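PDB 3R8E: hypothetical sugar kinase from Cytophaga hutchinsonii, which probably phosphorylates a sugar with ATP, as ROK-family kinases of ribonuclease H-like fold do. Local coordinates for residues N141-G153 with D260-G272. Numbering follows the deposited sequence.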
ATOM      1  N   ASN A 141      -4.670   7.340 -21.569  1.00 20.03           N
ATOM      2  CA  ASN A 141      -3.837   6.176 -21.289  1.00 19.08           C
ATOM      3  C   ASN A 141      -4.752   4.983 -21.078  1.00 21.96           C
ATOM      4  O   ASN A 141      -4.467   4.124 -20.247  1.00 20.02           O
ATOM      5  CB  ASN A 141      -2.923   6.412 -20.081  1.00 17.90           C
ATOM      6  CG  ASN A 141      -1.750   7.307 -20.369  1.00 23.84           C
ATOM      7  OD1 ASN A 141      -1.661   8.423 -19.859  1.00 21.24           O
ATOM      8  ND2 ASN A 141      -0.798   6.822 -21.161  1.00 21.46           N
ATOM      9  N   LYS A 142      -5.860   4.929 -21.847  1.00 19.37           N
ATOM     10  CA  LYS A 142      -6.838   3.854 -21.739  1.00 19.69           C
ATOM     11  C   LYS A 142      -6.182   2.482 -21.934  1.00 22.74           C
ATOM     12  O   LYS A 142      -5.254   2.326 -22.743  1.00 22.17           O
ATOM     13  CB  LYS A 142      -8.032   4.039 -22.690  1.00 23.68           C
ATOM     14  CG  LYS A 142      -7.714   4.064 -24.176  1.00 35.52           C
ATOM     15  CD  LYS A 142      -8.986   3.888 -24.997  1.00 45.69           C
ATOM     16  CE  LYS A 142      -8.694   3.751 -26.469  1.00 58.56           C
ATOM     17  NZ  LYS A 142      -9.925   3.444 -27.245  1.00 70.15           N
ATOM     18  N   ARG A 143      -6.635   1.517 -21.116  1.00 19.27           N
ATOM     19  CA  ARG A 143      -6.212   0.113 -21.083  1.00 19.60           C
ATOM     20  C   ARG A 143      -4.803  -0.079 -20.473  1.00 21.51           C
ATOM     21  O   ARG A 143      -4.323  -1.215 -20.415  1.00 21.05           O
ATOM     22  CB  ARG A 143      -6.336  -0.585 -22.455  1.00 23.60           C
ATOM     23  CG  ARG A 143      -7.772  -0.700 -22.975  1.00 39.62           C
ATOM     24  CD  ARG A 143      -8.582  -1.768 -22.256  1.00 53.60           C
ATOM     25  NE  ARG A 143      -9.995  -1.725 -22.631  1.00 65.01           N
ATOM     26  CZ  ARG A 143     -10.910  -2.597 -22.219  1.00 80.47           C
ATOM     27  NH1 ARG A 143     -10.571  -3.598 -21.415  1.00 66.38           N
ATOM     28  NH2 ARG A 143     -12.171  -2.479 -22.612  1.00 70.09           N
HETATM   29  N   MSE A 144      -4.182   1.000 -19.945  1.00 17.30           N
HETATM   30  CA  MSE A 144      -2.929   0.896 -19.179  1.00 15.26           C
HETATM   31  C   MSE A 144      -3.270  -0.024 -18.009  1.00 18.91           C
HETATM   32  O   MSE A 144      -4.227   0.256 -17.285  1.00 17.97           O
HETATM   33  CB  MSE A 144      -2.470   2.281 -18.722  1.00 15.85           C
HETATM   34  CG  MSE A 144      -1.165   2.261 -17.938  1.00 20.41           C
HETATM   35 SE   MSE A 144      -0.363   4.029 -17.853  0.75 26.44          SE
HETATM   36  CE  MSE A 144      -1.686   4.996 -16.927  1.00 22.65           C
ATOM     37  N   GLN A 145      -2.584  -1.171 -17.900  1.00 16.46           N
ATOM     38  CA  GLN A 145      -2.971  -2.234 -16.976  1.00 15.21           C
ATOM     39  C   GLN A 145      -2.753  -1.942 -15.494  1.00 16.81           C
ATOM     40  O   GLN A 145      -3.576  -2.364 -14.677  1.00 16.58           O
ATOM     41  CB  GLN A 145      -2.247  -3.540 -17.338  1.00 16.78           C
ATOM     42  CG  GLN A 145      -2.669  -4.122 -18.697  1.00 22.74           C
ATOM     43  CD  GLN A 145      -4.131  -4.504 -18.772  1.00 33.95           C
ATOM     44  OE1 GLN A 145      -4.967  -3.792 -19.340  1.00 31.96           O
ATOM     45  NE2 GLN A 145      -4.469  -5.654 -18.237  1.00 22.79           N
ATOM     46  N   THR A 146      -1.633  -1.305 -15.138  1.00 13.34           N
ATOM     47  CA  THR A 146      -1.294  -1.091 -13.732  1.00 13.00           C
ATOM     48  C   THR A 146      -0.910   0.362 -13.499  1.00 16.30           C
ATOM     49  O   THR A 146       0.127   0.811 -13.987  1.00 16.20           O
ATOM     50  CB  THR A 146      -0.173  -2.071 -13.333  1.00 18.77           C
ATOM     51  OG1 THR A 146      -0.611  -3.405 -13.639  1.00 18.04           O
ATOM     52  CG2 THR A 146       0.205  -1.970 -11.847  1.00 17.92           C
ATOM     53  N   PHE A 147      -1.753   1.097 -12.755  1.00 12.80           N
ATOM     54  CA  PHE A 147      -1.488   2.506 -12.461  1.00 11.34           C
ATOM     55  C   PHE A 147      -2.291   3.000 -11.284  1.00 13.93           C
ATOM     56  O   PHE A 147      -3.292   2.393 -10.906  1.00 13.70           O
ATOM     57  CB  PHE A 147      -1.800   3.406 -13.687  1.00 13.14           C
ATOM     58  CG  PHE A 147      -3.258   3.531 -14.071  1.00 13.82           C
ATOM     59  CD1 PHE A 147      -4.049   4.550 -13.545  1.00 16.16           C
ATOM     60  CD2 PHE A 147      -3.822   2.672 -15.006  1.00 14.18           C
ATOM     61  CE1 PHE A 147      -5.392   4.678 -13.916  1.00 16.56           C
ATOM     62  CE2 PHE A 147      -5.161   2.812 -15.389  1.00 16.88           C
ATOM     63  CZ  PHE A 147      -5.938   3.811 -14.833  1.00 15.04           C
ATOM     64  N   ILE A 148      -1.886   4.156 -10.755  1.00 12.33           N
ATOM     65  CA  ILE A 148      -2.623   4.875  -9.725  1.00 11.84           C
ATOM     66  C   ILE A 148      -3.077   6.206 -10.313  1.00 16.85           C
ATOM     67  O   ILE A 148      -2.298   6.880 -10.996  1.00 16.89           O
ATOM     68  CB  ILE A 148      -1.842   5.086  -8.381  1.00 14.80           C
ATOM     69  CG1 ILE A 148      -2.756   5.763  -7.319  1.00 15.17           C
ATOM     70  CG2 ILE A 148      -0.562   5.920  -8.586  1.00 15.36           C
ATOM     71  CD1 ILE A 148      -2.245   5.705  -5.893  1.00 14.70           C
ATOM     72  N   LEU A 149      -4.337   6.565 -10.052  1.00 14.02           N
ATOM     73  CA  LEU A 149      -4.875   7.870 -10.377  1.00 14.79           C
ATOM     74  C   LEU A 149      -4.975   8.631  -9.073  1.00 19.43           C
ATOM     75  O   LEU A 149      -5.690   8.189  -8.177  1.00 18.17           O
ATOM     76  CB  LEU A 149      -6.235   7.806 -11.107  1.00 15.20           C
ATOM     77  CG  LEU A 149      -7.007   9.145 -11.225  1.00 20.17           C
ATOM     78  CD1 LEU A 149      -6.245  10.153 -12.053  1.00 20.60           C
ATOM     79  CD2 LEU A 149      -8.363   8.946 -11.852  1.00 22.08           C
ATOM     80  N   LEU A 150      -4.225   9.725  -8.939  1.00 17.23           N
ATOM     81  CA  LEU A 150      -4.312  10.605  -7.779  1.00 18.99           C
ATOM     82  C   LEU A 150      -5.128  11.818  -8.162  1.00 22.08           C
ATOM     83  O   LEU A 150      -4.697  12.592  -9.025  1.00 20.68           O
ATOM     84  CB  LEU A 150      -2.934  11.067  -7.263  1.00 20.26           C
ATOM     85  CG  LEU A 150      -2.053  10.132  -6.490  1.00 25.90           C
ATOM     86  CD1 LEU A 150      -0.832  10.897  -5.998  1.00 26.60           C
ATOM     87  CD2 LEU A 150      -2.772   9.567  -5.277  1.00 28.70           C
ATOM     88  N   ALA A 151      -6.312  11.976  -7.558  1.00 19.29           N
ATOM     89  CA  ALA A 151      -7.173  13.128  -7.801  1.00 20.27           C
ATOM     90  C   ALA A 151      -6.910  14.149  -6.698  1.00 23.64           C
ATOM     91  O   ALA A 151      -7.320  13.954  -5.552  1.00 23.56           O
ATOM     92  CB  ALA A 151      -8.633  12.708  -7.848  1.00 21.41           C
ATOM     93  N   LEU A 152      -6.138  15.192  -7.037  1.00 20.83           N
ATOM     94  CA  LEU A 152      -5.689  16.214  -6.100  1.00 21.28           C
ATOM     95  C   LEU A 152      -6.636  17.420  -6.101  1.00 24.77           C
ATOM     96  O   LEU A 152      -6.465  18.363  -6.877  1.00 25.19           O
ATOM     97  CB  LEU A 152      -4.236  16.633  -6.420  1.00 21.52           C
ATOM     98  CG  LEU A 152      -3.202  15.486  -6.454  1.00 24.79           C
ATOM     99  CD1 LEU A 152      -2.058  15.808  -7.390  1.00 25.06           C
ATOM    100  CD2 LEU A 152      -2.686  15.149  -5.064  1.00 26.35           C
ATOM    101  N   GLY A 153      -7.625  17.359  -5.215  1.00 21.65           N
ATOM    102  CA  GLY A 153      -8.627  18.405  -5.040  1.00 22.46           C
ATOM    103  C   GLY A 153      -8.687  18.871  -3.606  1.00 26.79           C
ATOM    104  O   GLY A 153      -7.651  18.944  -2.937  1.00 25.17           O
ATOM    105  N   ASP A 260       3.994  -1.803  -5.634  1.00 12.14           N
ATOM    106  CA  ASP A 260       4.887  -2.083  -6.758  1.00 11.81           C
ATOM    107  C   ASP A 260       4.175  -1.743  -8.086  1.00 15.97           C
ATOM    108  O   ASP A 260       3.852  -2.617  -8.892  1.00 15.36           O
ATOM    109  CB  ASP A 260       5.494  -3.502  -6.789  1.00 12.94           C
ATOM    110  CG  ASP A 260       6.596  -3.604  -7.836  1.00 15.16           C
ATOM    111  OD1 ASP A 260       6.952  -2.557  -8.441  1.00 15.04           O
ATOM    112  OD2 ASP A 260       7.056  -4.725  -8.098  1.00 18.32           O
ATOM    113  N   LEU A 261       3.901  -0.458  -8.266  1.00 13.82           N
ATOM    114  CA  LEU A 261       3.364   0.113  -9.496  1.00 13.04           C
ATOM    115  C   LEU A 261       4.229   1.325  -9.787  1.00 16.92           C
ATOM    116  O   LEU A 261       4.828   1.864  -8.856  1.00 17.41           O
ATOM    117  CB  LEU A 261       1.849   0.460  -9.404  1.00 12.66           C
ATOM    118  CG  LEU A 261       1.386   1.473  -8.335  1.00 16.09           C
ATOM    119  CD1 LEU A 261       1.586   2.911  -8.797  1.00 16.17           C
ATOM    120  CD2 LEU A 261      -0.087   1.302  -8.039  1.00 17.74           C
ATOM    121  N   ASN A 262       4.327   1.750 -11.043  1.00 13.09           N
ATOM    122  CA  ASN A 262       5.141   2.932 -11.332  1.00 13.13           C
ATOM    123  C   ASN A 262       4.541   3.788 -12.464  1.00 17.51           C
ATOM    124  O   ASN A 262       5.245   4.611 -13.048  1.00 17.69           O
ATOM    125  CB  ASN A 262       6.601   2.558 -11.620  1.00 13.68           C
ATOM    126  CG  ASN A 262       6.798   1.727 -12.852  1.00 20.48           C
ATOM    127  OD1 ASN A 262       5.841   1.270 -13.482  1.00 17.54           O
ATOM    128  ND2 ASN A 262       8.051   1.489 -13.208  1.00 18.21           N
ATOM    129  N   ASN A 263       3.239   3.611 -12.745  1.00 14.56           N
ATOM    130  CA  ASN A 263       2.494   4.456 -13.675  1.00 14.05           C
ATOM    131  C   ASN A 263       1.591   5.307 -12.835  1.00 16.73           C
ATOM    132  O   ASN A 263       0.835   4.768 -12.026  1.00 14.97           O
ATOM    133  CB  ASN A 263       1.710   3.651 -14.697  1.00 14.57           C
ATOM    134  CG  ASN A 263       2.566   2.937 -15.697  1.00 24.36           C
ATOM    135  OD1 ASN A 263       3.571   3.464 -16.190  1.00 20.92           O
ATOM    136  ND2 ASN A 263       2.141   1.740 -16.056  1.00 17.35           N
ATOM    137  N   ILE A 264       1.732   6.636 -12.947  1.00 13.36           N
ATOM    138  CA  ILE A 264       0.968   7.566 -12.120  1.00 13.75           C
ATOM    139  C   ILE A 264       0.252   8.580 -12.999  1.00 18.04           C
ATOM    140  O   ILE A 264       0.889   9.241 -13.831  1.00 17.41           O
ATOM    141  CB  ILE A 264       1.910   8.263 -11.092  1.00 17.89           C
ATOM    142  CG1 ILE A 264       2.573   7.239 -10.146  1.00 18.76           C
ATOM    143  CG2 ILE A 264       1.179   9.356 -10.277  1.00 19.62           C
ATOM    144  CD1 ILE A 264       4.002   7.546  -9.835  1.00 27.42           C
ATOM    145  N   LEU A 265      -1.071   8.714 -12.788  1.00 15.11           N
ATOM    146  CA  LEU A 265      -1.896   9.732 -13.449  1.00 15.23           C
ATOM    147  C   LEU A 265      -2.321  10.738 -12.399  1.00 18.32           C
ATOM    148  O   LEU A 265      -2.807  10.347 -11.335  1.00 16.28           O
ATOM    149  CB  LEU A 265      -3.130   9.152 -14.165  1.00 15.40           C
ATOM    150  CG  LEU A 265      -2.905   8.236 -15.378  1.00 19.61           C
ATOM    151  CD1 LEU A 265      -4.236   7.809 -15.969  1.00 20.06           C
ATOM    152  CD2 LEU A 265      -2.045   8.906 -16.463  1.00 20.62           C
ATOM    153  N   LEU A 266      -2.149  12.030 -12.699  1.00 16.23           N
ATOM    154  CA  LEU A 266      -2.481  13.093 -11.765  1.00 16.60           C
ATOM    155  C   LEU A 266      -3.665  13.911 -12.267  1.00 22.03           C
ATOM    156  O   LEU A 266      -3.613  14.469 -13.366  1.00 21.46           O
ATOM    157  CB  LEU A 266      -1.249  13.991 -11.524  1.00 17.09           C
ATOM    158  CG  LEU A 266       0.001  13.293 -10.953  1.00 20.86           C
ATOM    159  CD1 LEU A 266       1.191  14.215 -10.982  1.00 21.97           C
ATOM    160  CD2 LEU A 266      -0.227  12.777  -9.525  1.00 23.15           C
ATOM    161  N   GLY A 267      -4.716  13.961 -11.449  1.00 20.28           N
ATOM    162  CA  GLY A 267      -5.956  14.686 -11.723  1.00 21.13           C
ATOM    163  C   GLY A 267      -6.324  15.666 -10.622  1.00 25.21           C
ATOM    164  O   GLY A 267      -5.527  15.908  -9.712  1.00 23.32           O
ATOM    165  N   GLY A 268      -7.524  16.235 -10.707  1.00 23.96           N
ATOM    166  CA  GLY A 268      -8.007  17.210  -9.729  1.00 24.80           C
ATOM    167  C   GLY A 268      -7.616  18.632 -10.072  1.00 31.10           C
ATOM    168  O   GLY A 268      -6.858  18.855 -11.016  1.00 30.54           O
ATOM    169  N   GLY A 269      -8.129  19.590  -9.296  1.00 30.28           N
ATOM    170  CA  GLY A 269      -7.877  21.018  -9.485  1.00 31.57           C
ATOM    171  C   GLY A 269      -6.418  21.435  -9.464  1.00 37.09           C
ATOM    172  O   GLY A 269      -6.011  22.309 -10.234  1.00 38.97           O
ATOM    173  N   ILE A 270      -5.614  20.793  -8.607  1.00 31.95           N
ATOM    174  CA  ILE A 270      -4.192  21.088  -8.439  1.00 31.86           C
ATOM    175  C   ILE A 270      -3.345  20.611  -9.650  1.00 34.86           C
ATOM    176  O   ILE A 270      -2.297  21.217  -9.905  1.00 34.86           O
ATOM    177  CB  ILE A 270      -3.730  20.485  -7.076  1.00 34.84           C
ATOM    178  CG1 ILE A 270      -3.857  21.550  -5.973  1.00 36.20           C
ATOM    179  CG2 ILE A 270      -2.322  19.847  -7.083  1.00 34.75           C
ATOM    180  CD1 ILE A 270      -4.316  21.024  -4.686  1.00 44.17           C
ATOM    181  N   SER A 271      -3.807  19.566 -10.397  1.00 29.83           N
ATOM    182  CA  SER A 271      -3.105  18.993 -11.557  0.50 28.91           C
ATOM    183  C   SER A 271      -2.890  20.010 -12.697  1.00 33.11           C
ATOM    184  O   SER A 271      -2.087  19.757 -13.600  1.00 31.64           O
ATOM    185  CB  SER A 271      -3.838  17.768 -12.093  0.50 31.03           C
ATOM    186  OG  SER A 271      -5.060  18.100 -12.734  0.50 37.95           O
ATOM    187  N   GLY A 272      -3.582  21.148 -12.639  1.00 31.09           N
ATOM    188  CA  GLY A 272      -3.433  22.207 -13.634  1.00 31.66           C
ATOM    189  C   GLY A 272      -2.057  22.848 -13.520  1.00 35.15           C
ATOM    190  O   GLY A 272      -1.569  23.469 -14.470  1.00 35.88           O
TER
HETATM  191  O   HOH W   1       2.675   0.119 -12.939  1.00 17.77           O
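Strands 147-152 and 263-267 run side by side as parallel neighbours, Ile148 facing Ile264 and Leu150 facing Leu266; strand 147-152 is the middle strand of a five-stranded mixed sheet. Backbone bonds alternate along the pair: Ile148 O takes the N-H of Leu265 at 2.8 Å, almost straight at 178°, and Leu150 N returns to Leu265 O at 2.9 Å. Ile148 and Ile264 lie alongside each other, CG2 of the first 3.7 Å from CG1 of the second, their branched apolar side chains packing between the sheet and helices 235-259 and 274-288. On the other face, a chi1 of -66° carries the Leu265 branch to the Met144 selenomethionine, tip to tip, with CE of Met144 3.8 Å from CG of Leu265. Leu149, on this face too, touches Ala131 and Glu135 of helix 127-138. A mixed sheet with helices on both faces is consistent with the ribonuclease H-like fold of sugar kinases. At the start of the pair, the short amide of Asn263 reaches back, ND2 bonding Thr146 O (3.0 Å), which also accepts from a water held by Asn262 N. A leucine in place of Asn263 has no N-H to give, and the Thr146 carbonyl, left with the water, would probably be less firmly fixed. At the far end Gly268, with positive phi (88°), turns the chain where a CB would strike Leu152 O; that oxygen instead receives Ile270 N at 3.1 Å.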